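Side-chain contacts in processed glycerol phosphate lipoteichoic acid synthase 2 (Bacillus subtilis, PDB 2W8D), which belongs to the sulfatase family of the alkaline phosphatase clan and carries a magnesium ion in its alpha/beta domain: residues 329-334 and 390-395; 155-160 and 167-172. One frame throughout, in Å; residues are numbered along the deposited sequence.

The two contacts lie on opposite sides of the chain's centre, with the centre of contact 1 about 16 Å and that of contact 2 about 22 Å from it. Their own centres are 36 Å apart and their nearest atoms about 25 Å. Contact 2 (155-160 with 167-172) closes over a short span of the sulfatase-family region, and its Gly168 is about 13 Å from the magnesium ion bound by Glu40, the phosphothreonine at Thr84, Asp258 and His259. Contact 1 (329-334 with 390-395) opens later in the chain and spans 55 intervening residues, with a five-stranded antiparallel sheet among them. Selenomethionines carry much of contact 2, whereas contact 1 rests on serines, a leucine and an isoleucine.

Contact 1: 329-334 and 390-395; sequences LMSGSD and EMSDKI
Ser331 and Ser392 meet through different first torsions: Ser331 holds OG beside its backbone N (chi1 -75°), whereas Ser392 turns OG away from N and beside the carbonyl carbon (chi1 -178°). The Ser331 hydroxyl therefore comes up against the methylene of its partner, with OG 3.3 Å from Ser392 CB, while the two OG atoms of Ser331 and Ser392 stand 3.7 Å apart. The first distance is a polar atom resting on carbon, and the second is long for a bond between hydroxyls; the Ser392 hydroxyl is instead hydrogen-bonded to the backbone N of Tyr96. Nearly one helical turn later Ile395 carries CD1 anti to CA (chi2 163°), which extends the chain and brings CD1 to 3.9 Å from Leu329 CB. That apolar touch is closest at the base of the leucine side chain, with Leu329 CD1 slightly farther, 4.2 Å from Ile395 CD1. The backbones are closer at the serines (CA to CA 6.3 Å, Ser331 to Ser392) than at the apolar pair (8.6 Å, Leu329 to Ile395), where side chains are longer, and the two segments bury only 138 Å² together. Within the fold, the loop between helix 313-320 and strand 344-345 here lies against the late helix 380-397. Leu95 touches Ser392 and Ile395 from a further loop, and helix 6-17 packs on the same late helix, its Val10 and Met14 against Ile395.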
ATOM      1  N   LEU A 329       8.917 -16.933   0.907  1.00 21.82           N
ATOM      2  CA  LEU A 329      10.026 -16.023   1.074  1.00 21.21           C
ATOM      3  C   LEU A 329       9.512 -14.594   0.937  1.00 21.49           C
ATOM      4  O   LEU A 329       9.469 -14.036  -0.160  1.00 22.23           O
ATOM      5  CB  LEU A 329      11.130 -16.344   0.070  1.00 21.17           C
ATOM      6  CG  LEU A 329      11.763 -17.739   0.177  1.00 20.07           C
ATOM      7  CD1 LEU A 329      13.024 -17.763  -0.631  1.00 19.96           C
ATOM      8  CD2 LEU A 329      12.075 -18.135   1.626  1.00 18.69           C
HETATM    9  N   MSE A 330       9.107 -14.036   2.076  1.00 21.04           N
HETATM   10  CA  MSE A 330       8.494 -12.736   2.180  1.00 20.54           C
HETATM   11  C   MSE A 330       9.301 -11.915   3.173  1.00 19.94           C
HETATM   12  O   MSE A 330       9.712 -12.419   4.205  1.00 19.26           O
HETATM   13  CB  MSE A 330       7.055 -12.871   2.652  1.00 20.78           C
HETATM   14  CG  MSE A 330       6.102 -13.339   1.563  1.00 23.41           C
HETATM   15 SE   MSE A 330       4.241 -13.477   2.163  1.00 30.78          SE
HETATM   16  CE  MSE A 330       3.432 -13.691   0.394  1.00 31.44           C
ATOM     17  N   SER A 331       9.511 -10.643   2.852  1.00 19.16           N
ATOM     18  CA  SER A 331      10.320  -9.763   3.677  1.00 19.17           C
ATOM     19  C   SER A 331       9.571  -9.209   4.876  1.00 18.38           C
ATOM     20  O   SER A 331      10.186  -8.882   5.895  1.00 18.35           O
ATOM     21  CB  SER A 331      10.842  -8.598   2.828  1.00 19.05           C
ATOM     22  OG  SER A 331      11.889  -9.060   1.984  1.00 21.09           O
ATOM     23  N   GLY A 332       8.249  -9.102   4.754  1.00 17.80           N
ATOM     24  CA  GLY A 332       7.434  -8.415   5.766  1.00 17.74           C
ATOM     25  C   GLY A 332       7.000  -9.240   6.964  1.00 17.58           C
ATOM     26  O   GLY A 332       7.129 -10.455   7.003  1.00 17.05           O
ATOM     27  N   SER A 333       6.478  -8.556   7.958  1.00 18.05           N
ATOM     28  CA  SER A 333       6.124  -9.199   9.199  1.00 18.33           C
ATOM     29  C   SER A 333       4.673  -8.832   9.498  1.00 17.56           C
ATOM     30  O   SER A 333       4.331  -7.675   9.474  1.00 17.49           O
ATOM     31  CB  SER A 333       7.084  -8.703  10.287  1.00 18.44           C
ATOM     32  OG  SER A 333       6.615  -9.032  11.583  1.00 21.36           O
ATOM     33  N   ASP A 334       3.819  -9.833   9.690  1.00 17.48           N
ATOM     34  CA  ASP A 334       2.422  -9.640  10.088  1.00 16.42           C
ATOM     35  C   ASP A 334       2.329  -8.619  11.223  1.00 16.51           C
ATOM     36  O   ASP A 334       2.879  -8.824  12.304  1.00 16.39           O
ATOM     37  CB  ASP A 334       1.836 -10.991  10.517  1.00 15.78           C
ATOM     38  CG  ASP A 334       0.418 -10.895  11.098  1.00 15.18           C
ATOM     39  OD1 ASP A 334      -0.225  -9.836  11.095  1.00 17.12           O
ATOM     40  OD2 ASP A 334      -0.069 -11.915  11.587  1.00 12.83           O
ATOM     41  N   GLU A 390      18.919  -6.580   2.103  1.00 15.89           N
ATOM     42  CA  GLU A 390      19.833  -7.457   1.369  1.00 16.48           C
ATOM     43  C   GLU A 390      19.156  -8.783   0.941  1.00 16.16           C
ATOM     44  O   GLU A 390      19.313  -9.225  -0.200  1.00 15.87           O
ATOM     45  CB  GLU A 390      21.077  -7.699   2.221  1.00 16.45           C
ATOM     46  CG  GLU A 390      22.139  -8.607   1.647  1.00 18.99           C
ATOM     47  CD  GLU A 390      23.146  -9.105   2.718  1.00 23.63           C
ATOM     48  OE1 GLU A 390      22.930  -8.856   3.933  1.00 24.71           O
ATOM     49  OE2 GLU A 390      24.154  -9.756   2.342  1.00 24.85           O
HETATM   50  N   MSE A 391      18.393  -9.392   1.845  1.00 16.18           N
HETATM   51  CA  MSE A 391      17.743 -10.671   1.556  1.00 17.07           C
HETATM   52  C   MSE A 391      16.732 -10.517   0.441  1.00 16.73           C
HETATM   53  O   MSE A 391      16.719 -11.299  -0.503  1.00 16.98           O
HETATM   54  CB  MSE A 391      17.108 -11.282   2.802  1.00 17.04           C
HETATM   55  CG  MSE A 391      18.121 -11.663   3.886  1.00 22.58           C
HETATM   56 SE   MSE A 391      19.531 -12.933   3.315  1.00 37.37          SE
HETATM   57  CE  MSE A 391      21.046 -11.719   3.157  1.00 35.14           C
ATOM     58  N   SER A 392      15.922  -9.473   0.526  1.00 16.45           N
ATOM     59  CA  SER A 392      15.004  -9.154  -0.536  1.00 16.25           C
ATOM     60  C   SER A 392      15.745  -8.929  -1.877  1.00 15.85           C
ATOM     61  O   SER A 392      15.356  -9.520  -2.901  1.00 15.69           O
ATOM     62  CB  SER A 392      14.114  -7.968  -0.146  1.00 15.78           C
ATOM     63  OG  SER A 392      13.173  -7.668  -1.169  1.00 16.33           O
ATOM     64  N   ASP A 393      16.785  -8.086  -1.875  1.00 15.22           N
ATOM     65  CA  ASP A 393      17.582  -7.818  -3.102  1.00 15.27           C
ATOM     66  C   ASP A 393      18.191  -9.076  -3.712  1.00 15.55           C
ATOM     67  O   ASP A 393      18.213  -9.210  -4.938  1.00 16.11           O
ATOM     68  CB  ASP A 393      18.642  -6.717  -2.925  1.00 14.86           C
ATOM     69  CG  ASP A 393      18.012  -5.303  -2.796  1.00 17.06           C
ATOM     70  OD1 ASP A 393      16.887  -5.092  -3.309  1.00 17.21           O
ATOM     71  OD2 ASP A 393      18.633  -4.403  -2.181  1.00 19.67           O
ATOM     72  N   LYS A 394      18.631 -10.026  -2.890  1.00 15.26           N
ATOM     73  CA  LYS A 394      19.127 -11.295  -3.462  1.00 15.68           C
ATOM     74  C   LYS A 394      18.047 -12.015  -4.251  1.00 15.10           C
ATOM     75  O   LYS A 394      18.317 -12.565  -5.322  1.00 14.94           O
ATOM     76  CB  LYS A 394      19.704 -12.220  -2.393  1.00 15.19           C
ATOM     77  CG  LYS A 394      21.113 -11.836  -2.010  1.00 17.97           C
ATOM     78  CD  LYS A 394      21.553 -12.447  -0.680  1.00 20.40           C
ATOM     79  CE  LYS A 394      23.045 -12.369  -0.571  1.00 21.91           C
ATOM     80  NZ  LYS A 394      23.426 -11.607   0.643  1.00 23.54           N
ATOM     81  N   ILE A 395      16.825 -11.988  -3.727  1.00 14.90           N
ATOM     82  CA  ILE A 395      15.709 -12.657  -4.383  1.00 15.06           C
ATOM     83  C   ILE A 395      15.405 -12.017  -5.740  1.00 15.40           C
ATOM     84  O   ILE A 395      15.291 -12.715  -6.759  1.00 15.11           O
ATOM     85  CB  ILE A 395      14.456 -12.709  -3.475  1.00 14.94           C
ATOM     86  CG1 ILE A 395      14.637 -13.794  -2.398  1.00 14.75           C
ATOM     87  CG2 ILE A 395      13.185 -13.003  -4.276  1.00 13.21           C
ATOM     88  CD1 ILE A 395      13.632 -13.628  -1.187  1.00 13.95           C
TER

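Contact 2: 155-160 and 167-172; sequences AYYDMN and YGMKDK
This is a largely apolar contact between two parts of one connection, the loop that leaves strand 150-152 and the approach to helix 171-183, with selenium atoms at its middle. Met169 contributes most, 90 of the 206 Å² buried. Its chain is bent at chi2 (-67°), which sets SE beside 155-160, and again at chi3, which turns CE. Met169 SE lies 3.3 Å from Asp158 O and 3.7 Å from Tyr157 CB. Met159, folded in the same way, sets its own SE 3.6 Å from Met169 SE, and its terminal methyl CE reaches on to Gly168 CA at 3.8 Å. Gly168 has backbone angles (phi 145°, psi -132°) at which a CB would be jammed against the preceding carbonyl. The base of the Tyr157 ring meets Met169 CG obliquely, while its hydroxyl end leads away and is hydrogen-bonded to Ser178 OG on the helix that follows. Phe174 and Glu177 of that helix, whose N-cap position Lys170 takes, touch Met169 as well. The whole is a loop closing on itself in a beta-alpha-beta crossover, since strands 150-152 and 189-194 both run parallel to strand 125-130 between them, as in the alpha/beta fold of the alkaline phosphatase clan.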
ATOM      1  N   ALA A 155     -10.234   0.556 -20.991  1.00 14.97           N
ATOM      2  CA  ALA A 155     -11.114   0.079 -22.073  1.00 14.60           C
ATOM      3  C   ALA A 155     -12.533  -0.230 -21.554  1.00 15.13           C
ATOM      4  O   ALA A 155     -13.478  -0.248 -22.324  1.00 15.11           O
ATOM      5  CB  ALA A 155     -10.508  -1.138 -22.803  1.00 13.15           C
ATOM      6  N   TYR A 156     -12.676  -0.460 -20.253  1.00 16.08           N
ATOM      7  CA  TYR A 156     -13.960  -0.854 -19.692  1.00 17.73           C
ATOM      8  C   TYR A 156     -14.749   0.297 -19.071  1.00 19.14           C
ATOM      9  O   TYR A 156     -15.836   0.075 -18.539  1.00 19.63           O
ATOM     10  CB  TYR A 156     -13.775  -1.938 -18.642  1.00 17.50           C
ATOM     11  CG  TYR A 156     -13.364  -3.276 -19.184  1.00 18.07           C
ATOM     12  CD1 TYR A 156     -14.316  -4.272 -19.451  1.00 16.62           C
ATOM     13  CD2 TYR A 156     -12.013  -3.568 -19.408  1.00 16.96           C
ATOM     14  CE1 TYR A 156     -13.928  -5.523 -19.952  1.00 15.79           C
ATOM     15  CE2 TYR A 156     -11.622  -4.804 -19.905  1.00 15.79           C
ATOM     16  CZ  TYR A 156     -12.568  -5.771 -20.162  1.00 16.96           C
ATOM     17  OH  TYR A 156     -12.130  -6.987 -20.660  1.00 21.50           O
ATOM     18  N   TYR A 157     -14.197   1.509 -19.136  1.00 20.91           N
ATOM     19  CA  TYR A 157     -14.865   2.714 -18.673  1.00 22.61           C
ATOM     20  C   TYR A 157     -15.186   3.664 -19.824  1.00 24.83           C
ATOM     21  O   TYR A 157     -14.485   3.687 -20.819  1.00 25.33           O
ATOM     22  CB  TYR A 157     -14.012   3.398 -17.609  1.00 22.32           C
ATOM     23  CG  TYR A 157     -13.687   2.470 -16.458  1.00 21.08           C
ATOM     24  CD1 TYR A 157     -14.510   2.416 -15.341  1.00 18.89           C
ATOM     25  CD2 TYR A 157     -12.577   1.616 -16.510  1.00 20.05           C
ATOM     26  CE1 TYR A 157     -14.245   1.558 -14.302  1.00 19.85           C
ATOM     27  CE2 TYR A 157     -12.296   0.749 -15.464  1.00 19.52           C
ATOM     28  CZ  TYR A 157     -13.140   0.725 -14.368  1.00 19.63           C
ATOM     29  OH  TYR A 157     -12.898  -0.124 -13.329  1.00 20.60           O
ATOM     30  N   ASP A 158     -16.286   4.397 -19.694  1.00 27.77           N
ATOM     31  CA  ASP A 158     -16.653   5.502 -20.580  1.00 30.75           C
ATOM     32  C   ASP A 158     -15.677   6.678 -20.400  1.00 32.49           C
ATOM     33  O   ASP A 158     -15.740   7.410 -19.400  1.00 32.47           O
ATOM     34  CB  ASP A 158     -18.075   5.960 -20.219  1.00 31.14           C
ATOM     35  CG  ASP A 158     -18.711   6.851 -21.286  1.00 33.91           C
ATOM     36  OD1 ASP A 158     -18.096   7.060 -22.358  1.00 36.72           O
ATOM     37  OD2 ASP A 158     -19.851   7.336 -21.056  1.00 37.26           O
HETATM   38  N   MSE A 159     -14.780   6.867 -21.365  1.00 34.93           N
HETATM   39  CA  MSE A 159     -13.696   7.865 -21.225  1.00 37.49           C
HETATM   40  C   MSE A 159     -14.071   9.247 -21.792  1.00 37.64           C
HETATM   41  O   MSE A 159     -13.259   9.877 -22.469  1.00 38.09           O
HETATM   42  CB  MSE A 159     -12.383   7.370 -21.875  1.00 38.22           C
HETATM   43  CG  MSE A 159     -11.740   6.139 -21.246  1.00 43.54           C
HETATM   44 SE   MSE A 159     -10.827   6.469 -19.521  1.00 61.33          SE
HETATM   45  CE  MSE A 159      -9.300   7.595 -20.103  1.00 56.62           C
ATOM     46  N   ASN A 160     -15.279   9.726 -21.511  1.00 37.78           N
ATOM     47  CA  ASN A 160     -15.735  10.988 -22.097  1.00 38.31           C
ATOM     48  C   ASN A 160     -15.220  12.268 -21.425  1.00 38.41           C
ATOM     49  O   ASN A 160     -14.590  12.230 -20.369  1.00 37.94           O
ATOM     50  CB  ASN A 160     -17.267  11.011 -22.216  1.00 38.69           C
ATOM     51  CG  ASN A 160     -17.961  10.987 -20.866  1.00 39.66           C
ATOM     52  OD1 ASN A 160     -18.062  12.010 -20.190  1.00 40.74           O
ATOM     53  ND2 ASN A 160     -18.449   9.818 -20.473  1.00 40.80           N
ATOM     54  N   TYR A 167      -4.539  11.613 -15.918  1.00 36.00           N
ATOM     55  CA  TYR A 167      -4.113  10.239 -16.193  1.00 34.94           C
ATOM     56  C   TYR A 167      -5.241   9.305 -16.620  1.00 33.54           C
ATOM     57  O   TYR A 167      -4.970   8.158 -17.000  1.00 33.73           O
ATOM     58  CB  TYR A 167      -3.315   9.634 -15.025  1.00 35.46           C
ATOM     59  CG  TYR A 167      -2.013  10.340 -14.770  1.00 36.77           C
ATOM     60  CD1 TYR A 167      -1.993  11.551 -14.068  1.00 38.19           C
ATOM     61  CD2 TYR A 167      -0.804   9.821 -15.239  1.00 37.91           C
ATOM     62  CE1 TYR A 167      -0.812  12.226 -13.829  1.00 40.12           C
ATOM     63  CE2 TYR A 167       0.405  10.491 -14.995  1.00 39.78           C
ATOM     64  CZ  TYR A 167       0.385  11.698 -14.283  1.00 39.82           C
ATOM     65  OH  TYR A 167       1.533  12.401 -14.027  1.00 40.59           O
ATOM     66  N   GLY A 168      -6.486   9.790 -16.571  1.00 31.73           N
ATOM     67  CA  GLY A 168      -7.637   9.008 -17.020  1.00 28.66           C
ATOM     68  C   GLY A 168      -8.883   9.270 -16.207  1.00 27.35           C
ATOM     69  O   GLY A 168      -9.259  10.427 -15.975  1.00 27.21           O
HETATM   70  N   MSE A 169      -9.550   8.198 -15.786  1.00 25.89           N
HETATM   71  CA  MSE A 169     -10.854   8.337 -15.116  1.00 24.39           C
HETATM   72  C   MSE A 169     -10.711   9.059 -13.773  1.00 22.72           C
HETATM   73  O   MSE A 169      -9.783   8.801 -13.016  1.00 21.07           O
HETATM   74  CB  MSE A 169     -11.494   6.979 -14.844  1.00 24.11           C
HETATM   75  CG  MSE A 169     -11.926   6.218 -16.049  1.00 26.81           C
HETATM   76 SE   MSE A 169     -13.407   7.015 -17.059  1.00 34.56          SE
HETATM   77  CE  MSE A 169     -14.855   6.789 -15.739  1.00 29.56           C
ATOM     78  N   LYS A 170     -11.662   9.935 -13.487  1.00 21.36           N
ATOM     79  CA  LYS A 170     -11.865  10.451 -12.142  1.00 20.34           C
ATOM     80  C   LYS A 170     -12.412   9.349 -11.220  1.00 19.59           C
ATOM     81  O   LYS A 170     -13.201   8.515 -11.658  1.00 20.72           O
ATOM     82  CB  LYS A 170     -12.846  11.614 -12.199  1.00 20.36           C
ATOM     83  CG  LYS A 170     -12.292  12.850 -12.877  1.00 20.22           C
ATOM     84  CD  LYS A 170     -13.376  13.891 -13.039  1.00 22.83           C
ATOM     85  CE  LYS A 170     -12.856  15.175 -13.650  1.00 23.06           C
ATOM     86  NZ  LYS A 170     -14.030  15.964 -14.148  1.00 24.67           N
ATOM     87  N   ASP A 171     -12.013   9.358  -9.953  1.00 18.27           N
ATOM     88  CA  ASP A 171     -12.430   8.360  -8.973  1.00 17.38           C
ATOM     89  C   ASP A 171     -13.963   8.144  -8.809  1.00 17.37           C
ATOM     90  O   ASP A 171     -14.395   7.011  -8.784  1.00 17.91           O
ATOM     91  CB  ASP A 171     -11.770   8.646  -7.623  1.00 17.29           C
ATOM     92  CG  ASP A 171     -10.245   8.593  -7.682  1.00 19.98           C
ATOM     93  OD1 ASP A 171      -9.672   8.123  -8.707  1.00 22.50           O
ATOM     94  OD2 ASP A 171      -9.601   9.034  -6.696  1.00 22.09           O
ATOM     95  N   LYS A 172     -14.770   9.201  -8.694  1.00 16.64           N
ATOM     96  CA  LYS A 172     -16.235   9.038  -8.546  1.00 17.75           C
ATOM     97  C   LYS A 172     -16.906   8.184  -9.627  1.00 17.19           C
ATOM     98  O   LYS A 172     -17.514   7.186  -9.276  1.00 17.42           O
ATOM     99  CB  LYS A 172     -16.988  10.361  -8.333  1.00 17.72           C
ATOM    100  CG  LYS A 172     -16.844  10.929  -6.904  1.00 19.65           C
ATOM    101  CD  LYS A 172     -17.681  12.176  -6.718  1.00 20.88           C
ATOM    102  CE  LYS A 172     -17.307  12.918  -5.455  1.00 22.98           C
ATOM    103  NZ  LYS A 172     -17.887  14.317  -5.456  1.00 27.30           N
TER